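Local atomic coordinates of hemin degrading factor (Pseudomonas aeruginosa, PDB entry 4MF9), a protein that binds heme and probably serves both in heme trafficking and in heme degradation. Residues Glu75-Ile79 with Ala160-Trp166; His275-Asn281 with Val291-Phe296. One frame throughout, in Å; residues are numbered along the deposited sequence.

Overall arrangement
The two contacts follow one another along the chain: interaction 1 (75-79 with 160-166) closes before interaction 2 (275-281 with 291-296) opens. They lie in the first and second HemS/ChuX domains. Their centres are 22 Å apart, and their nearest atoms come within about 6 Å without touching. One antiparallel sheet joins them. It takes strands 78-84 and 88-93 from the first domain and sets 88-93 beside 296-301 from the second. The two domains thus share one continuous sheet. Strand 271-277 belongs to the other large sheet, so interaction 2 also links the two sheets. Interaction 1 lies away from the heme, whereas the H275 side chain is about 12 Å from it.

Interaction 1: Glu75-Ile79 with Ala160-Trp166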
loop_
_atom_site.group_PDB
_atom_site.type_symbol
_atom_site.label_atom_id
_atom_site.label_comp_id
_atom_site.label_asym_id
_atom_site.label_seq_id
_atom_site.Cartn_x
_atom_site.Cartn_y
_atom_site.Cartn_z
ATOM N N GLU A 75 20.407 -6.602 -0.944
ATOM C CA GLU A 75 21.711 -6.626 -0.327
ATOM C C GLU A 75 21.597 -6.400 1.186
ATOM O O GLU A 75 22.444 -6.716 1.916
ATOM C CB GLU A 75 22.626 -5.612 -1.023
ATOM C CG GLU A 75 23.070 -6.006 -2.440
ATOM C CD GLU A 75 23.569 -4.860 -3.341
ATOM O OE1 GLU A 75 23.774 -3.742 -2.888
ATOM O OE2 GLU A 75 23.745 -5.087 -4.551
ATOM N N LEU A 76 20.492 -5.812 1.596
ATOM C CA LEU A 76 20.307 -5.373 2.973
ATOM C C LEU A 76 19.820 -6.461 3.926
ATOM O O LEU A 76 19.710 -6.219 5.125
ATOM C CB LEU A 76 19.339 -4.191 3.016
ATOM C CG LEU A 76 19.793 -2.992 2.185
ATOM C CD1 LEU A 76 18.683 -1.967 2.061
ATOM C CD2 LEU A 76 21.035 -2.359 2.793
ATOM N N GLY A 77 19.531 -7.650 3.407
ATOM C CA GLY A 77 18.989 -8.710 4.243
ATOM C C GLY A 77 17.569 -8.408 4.678
ATOM O O GLY A 77 16.869 -7.647 4.016
ATOM N N PRO A 78 17.130 -9.012 5.787
ATOM C CA PRO A 78 15.768 -8.779 6.276
ATOM C C PRO A 78 15.520 -7.311 6.586
ATOM O O PRO A 78 16.262 -6.703 7.366
ATOM C CB PRO A 78 15.711 -9.608 7.567
ATOM C CG PRO A 78 16.710 -10.691 7.350
ATOM C CD PRO A 78 17.828 -10.047 6.571
ATOM N N ILE A 79 14.479 -6.758 5.976
ATOM C CA ILE A 79 14.074 -5.387 6.228
ATOM C C ILE A 79 12.621 -5.340 6.661
ATOM O O ILE A 79 11.963 -6.381 6.823
ATOM C CB ILE A 79 14.235 -4.519 4.962
ATOM C CG1 ILE A 79 13.791 -5.287 3.714
ATOM C CG2 ILE A 79 15.686 -4.058 4.809
ATOM C CD1 ILE A 79 12.288 -5.158 3.381
ATOM N N ALA A 160 17.968 -7.021 12.062
ATOM C CA ALA A 160 18.572 -8.152 11.358
ATOM C C ALA A 160 19.082 -7.809 9.957
ATOM O O ALA A 160 19.436 -8.707 9.185
ATOM C CB ALA A 160 17.590 -9.310 11.290
ATOM N N SER A 161 19.105 -6.521 9.620
ATOM C CA SER A 161 19.609 -6.090 8.315
ATOM C C SER A 161 21.131 -6.148 8.261
ATOM O O SER A 161 21.794 -6.015 9.286
ATOM C CB SER A 161 19.148 -4.666 8.002
ATOM O OG SER A 161 17.739 -4.546 8.059
ATOM N N ASP A 162 21.679 -6.266 7.063
ATOM C CA ASP A 162 23.127 -6.247 6.899
ATOM C C ASP A 162 23.615 -4.812 6.826
ATOM O O ASP A 162 23.777 -4.231 5.803
ATOM C CB ASP A 162 23.590 -7.025 5.679
ATOM C CG ASP A 162 25.090 -6.953 5.482
ATOM O OD1 ASP A 162 25.768 -6.540 6.397
ATOM O OD2 ASP A 162 25.577 -7.280 4.426
ATOM N N VAL A 163 23.922 -4.234 7.962
ATOM C CA VAL A 163 24.226 -2.828 8.023
ATOM C C VAL A 163 25.385 -2.451 7.127
ATOM O O VAL A 163 25.451 -1.380 6.665
ATOM C CB VAL A 163 24.411 -2.355 9.475
ATOM C CG1 VAL A 163 24.449 -0.857 9.568
ATOM C CG2 VAL A 163 23.296 -2.907 10.345
ATOM N N ARG A 164 26.285 -3.355 6.888
ATOM C CA ARG A 164 27.410 -3.031 6.067
ATOM C C ARG A 164 27.108 -2.891 4.559
ATOM O O ARG A 164 27.933 -2.479 3.820
ATOM C CB ARG A 164 28.591 -3.939 6.361
ATOM C CG ARG A 164 28.315 -5.363 6.093
ATOM C CD ARG A 164 28.112 -6.128 7.401
ATOM N NE ARG A 164 29.354 -6.267 8.116
ATOM C CZ ARG A 164 30.133 -7.334 8.092
ATOM N NH1 ARG A 164 29.799 -8.423 7.401
ATOM N NH2 ARG A 164 31.266 -7.303 8.770
ATOM N N ALA A 165 25.910 -3.238 4.145
ATOM C CA ALA A 165 25.520 -3.075 2.754
ATOM C C ALA A 165 25.079 -1.638 2.523
ATOM O O ALA A 165 25.098 -1.148 1.396
ATOM C CB ALA A 165 24.399 -4.055 2.403
ATOM N N TRP A 166 24.703 -0.961 3.609
ATOM C CA TRP A 166 24.124 0.385 3.543
ATOM C C TRP A 166 24.961 1.430 2.787
ATOM O O TRP A 166 24.536 1.947 1.759
ATOM C CB TRP A 166 23.797 0.889 4.953
ATOM C CG TRP A 166 23.236 2.281 4.977
ATOM C CD1 TRP A 166 23.885 3.426 5.359
ATOM C CD2 TRP A 166 21.909 2.680 4.606
ATOM N NE1 TRP A 166 23.042 4.507 5.250
ATOM C CE2 TRP A 166 21.826 4.076 4.782
ATOM C CE3 TRP A 166 20.786 1.989 4.134
ATOM C CZ2 TRP A 166 20.657 4.797 4.513
ATOM C CZ3 TRP A 166 19.624 2.704 3.871
ATOM C CH2 TRP A 166 19.572 4.094 4.059
HETATM O O HOH W 1 25.550 -2.758 -0.874
#
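S161 and D162 grip the backbone of L76 to P78 with two hydrogen bonds. The hydroxyl OG of S161 donates to P78 O at 2.7 Å, tilted 20° from the carbonyl plane. D162 N donates to L76 O at 2.8 Å. This bond is fairly straight at the hydrogen, but the donor sits well above the carbonyl plane. The S161 OG lies anti to its own carbonyl carbon (chi1 -56°), which turns it to P78. The same OG also bonds A158 N, just before the segment.

Apolar contacts flank these bonds. The CD2 branch of L76 meets A165 CB at 3.8 Å, and P78 CB meets A160 CB at 4.2 Å. P78 CD also lies 3.3 Å from A160 O, a close van der Waals approach. The contact joins the turn leading into strand 78-84 to the loop between strand 151-157 and helix 166-173. Those two strands are antiparallel neighbours in the sheet. D162 is the centre of an inverse gamma turn in that loop.

Further out, one water donates to both E75 OE1, at 2.9 Å, and A165 O. E75 OE1 also forms a salt bridge with R172 of helix 166-173. L76 and W166 both pack on L157, and W166 makes a cation-pi contact with R140.

Interaction 2: His275-Asn281 with Val291-Phe296; sequences HTGPVCN and VLDPEF
H275 and F296 lie face over face in an offset stack. Their ring centroids are 3.9 Å apart and their planes differ by only 4°. The overlap is close: CD2 of H275 is 3.5 Å from CE2 of F296. H275 CB also sits over the F296 face, 3.7 Å from the centroid, as a CH-pi contact. In H275, CG is anti to the backbone N (chi1 162°), and this swings the imidazole over the phenyl ring. V279 reaches the same phenyl ring at its edge with CG1. That methyl also touches CG1 of V291, and the two valine side chains cross at about a right angle.

D293 carries most of the polar side of the contact. Its carboxylate faces two successive backbone N-H groups, and each oxygen takes one on its syn side. OD2 accepts from C280 N and OD1 from N281 N, each at 2.8 Å. The N281 donor lies 15° out of the carboxylate plane. Beyond this, L292 N donates to N281 O at 2.8 Å, a backbone bond. One water donates to both P278 O and D293 OD2.

The contact lies where strand 271-277 leaves one sheet and the chain turns into the hairpin of strands 282-285 and 288-293 in the other. R92 NE of strand 88-93 hydrogen-bonds to H275 ND1, which helps fix the imidazole rotation. H90 of the same strand meets the F296 ring as well. H275 NE2 makes weak bonds to G277 O and P278 O.

Three polar partners thus share the D293 carboxylate: two peptide N-H groups and a water. These donors would probably stabilise its negative charge, while the two N-H bonds hold it against the C280-N281 backbone.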
loop_
_atom_site.group_PDB
_atom_site.type_symbol
_atom_site.label_atom_id
_atom_site.label_comp_id
_atom_site.label_asym_id
_atom_site.label_seq_id
_atom_site.Cartn_x
_atom_site.Cartn_y
_atom_site.Cartn_z
ATOM N N HIS A 275 0.201 -9.303 2.339
ATOM C CA HIS A 275 0.574 -10.288 3.341
ATOM C C HIS A 275 -0.181 -11.569 3.044
ATOM O O HIS A 275 -1.389 -11.528 2.846
ATOM C CB HIS A 275 0.183 -9.823 4.730
ATOM C CG HIS A 275 0.133 -10.931 5.743
ATOM N ND1 HIS A 275 1.269 -11.503 6.275
ATOM C CD2 HIS A 275 -0.915 -11.576 6.310
ATOM C CE1 HIS A 275 0.923 -12.443 7.138
ATOM N NE2 HIS A 275 -0.398 -12.516 7.171
ATOM N N THR A 276 0.528 -12.694 3.006
ATOM C CA THR A 276 -0.112 -14.000 2.882
ATOM C C THR A 276 0.167 -14.807 4.142
ATOM O O THR A 276 1.311 -14.915 4.575
ATOM C CB THR A 276 0.399 -14.770 1.656
ATOM O OG1 THR A 276 0.151 -14.004 0.468
ATOM C CG2 THR A 276 -0.303 -16.110 1.536
ATOM N N GLY A 277 -0.883 -15.349 4.745
ATOM C CA GLY A 277 -0.724 -16.167 5.931
ATOM C C GLY A 277 -1.757 -15.837 6.979
ATOM O O GLY A 277 -2.628 -14.994 6.767
ATOM N N PRO A 278 -1.707 -16.492 8.117
ATOM C CA PRO A 278 -2.647 -16.204 9.211
ATOM C C PRO A 278 -2.365 -14.903 9.915
ATOM O O PRO A 278 -1.324 -14.381 9.772
ATOM C CB PRO A 278 -2.409 -17.358 10.159
ATOM C CG PRO A 278 -1.000 -17.666 9.948
ATOM C CD PRO A 278 -0.786 -17.561 8.480
ATOM N N VAL A 279 -3.319 -14.411 10.641
ATOM C CA VAL A 279 -3.108 -13.345 11.566
ATOM C C VAL A 279 -3.390 -13.916 12.939
ATOM O O VAL A 279 -4.143 -14.834 13.044
ATOM C CB VAL A 279 -3.941 -12.136 11.239
ATOM C CG1 VAL A 279 -3.487 -11.593 9.887
ATOM C CG2 VAL A 279 -5.401 -12.473 11.208
ATOM N N CYS A 280 -2.673 -13.490 13.956
ATOM C CA CYS A 280 -2.829 -14.100 15.280
ATOM C C CYS A 280 -3.158 -13.074 16.335
ATOM O O CYS A 280 -4.181 -13.169 17.001
ATOM C CB CYS A 280 -1.563 -14.852 15.708
ATOM S SG CYS A 280 -1.041 -16.169 14.586
ATOM N N ASN A 281 -2.332 -12.057 16.443
ATOM C CA ASN A 281 -2.451 -11.148 17.538
ATOM C C ASN A 281 -3.068 -9.890 17.112
ATOM O O ASN A 281 -2.519 -9.244 16.299
ATOM C CB ASN A 281 -1.041 -10.899 18.101
ATOM C CG ASN A 281 -1.078 -10.597 19.534
ATOM O OD1 ASN A 281 -1.276 -9.469 19.927
ATOM N ND2 ASN A 281 -0.917 -11.616 20.338
ATOM N N VAL A 291 -3.293 -5.442 13.521
ATOM C CA VAL A 291 -2.675 -6.766 13.523
ATOM C C VAL A 291 -1.260 -6.558 14.045
ATOM O O VAL A 291 -0.553 -5.670 13.567
ATOM C CB VAL A 291 -2.645 -7.391 12.118
ATOM C CG1 VAL A 291 -1.883 -8.713 12.127
ATOM C CG2 VAL A 291 -4.060 -7.611 11.621
ATOM N N LEU A 292 -0.815 -7.394 14.964
ATOM C CA LEU A 292 0.461 -7.171 15.610
ATOM C C LEU A 292 1.286 -8.395 15.794
ATOM O O LEU A 292 1.587 -8.815 16.870
ATOM C CB LEU A 292 0.250 -6.477 16.934
ATOM C CG LEU A 292 -0.425 -5.149 16.876
ATOM C CD1 LEU A 292 -0.848 -4.832 18.278
ATOM C CD2 LEU A 292 0.492 -4.096 16.331
ATOM N N ASP A 293 1.635 -8.975 14.699
ATOM C CA ASP A 293 2.351 -10.245 14.699
ATOM C C ASP A 293 3.843 -10.016 14.459
ATOM O O ASP A 293 4.238 -8.960 13.945
ATOM C CB ASP A 293 1.764 -11.177 13.631
ATOM C CG ASP A 293 0.395 -11.715 14.015
ATOM O OD1 ASP A 293 0.127 -11.856 15.221
ATOM O OD2 ASP A 293 -0.417 -11.997 13.112
ATOM N N PRO A 294 4.644 -11.021 14.712
ATOM C CA PRO A 294 6.079 -10.827 14.659
ATOM C C PRO A 294 6.535 -10.309 13.283
ATOM O O PRO A 294 7.224 -9.338 13.244
ATOM C CB PRO A 294 6.587 -12.227 14.891
ATOM C CG PRO A 294 5.563 -12.843 15.778
ATOM C CD PRO A 294 4.322 -12.002 15.743
ATOM N N GLU A 295 6.134 -10.921 12.190
ATOM C CA GLU A 295 6.550 -10.474 10.880
ATOM C C GLU A 295 5.582 -9.557 10.135
ATOM O O GLU A 295 5.863 -9.150 9.069
ATOM C CB GLU A 295 6.986 -11.642 10.034
ATOM C CG GLU A 295 7.894 -12.620 10.726
ATOM C CD GLU A 295 9.294 -12.057 11.037
ATOM O OE1 GLU A 295 9.886 -11.413 10.196
ATOM O OE2 GLU A 295 9.843 -12.318 12.122
ATOM N N PHE A 296 4.472 -9.231 10.739
ATOM C CA PHE A 296 3.427 -8.477 10.054
ATOM C C PHE A 296 2.641 -7.581 11.001
ATOM O O PHE A 296 2.024 -8.059 11.956
ATOM C CB PHE A 296 2.455 -9.456 9.379
ATOM C CG PHE A 296 1.269 -8.797 8.713
ATOM C CD1 PHE A 296 1.449 -7.760 7.812
ATOM C CD2 PHE A 296 -0.031 -9.264 8.949
ATOM C CE1 PHE A 296 0.359 -7.174 7.180
ATOM C CE2 PHE A 296 -1.120 -8.679 8.335
ATOM C CZ PHE A 296 -0.932 -7.641 7.436
HETATM O O HOH W 2 0.699 -12.555 10.554
#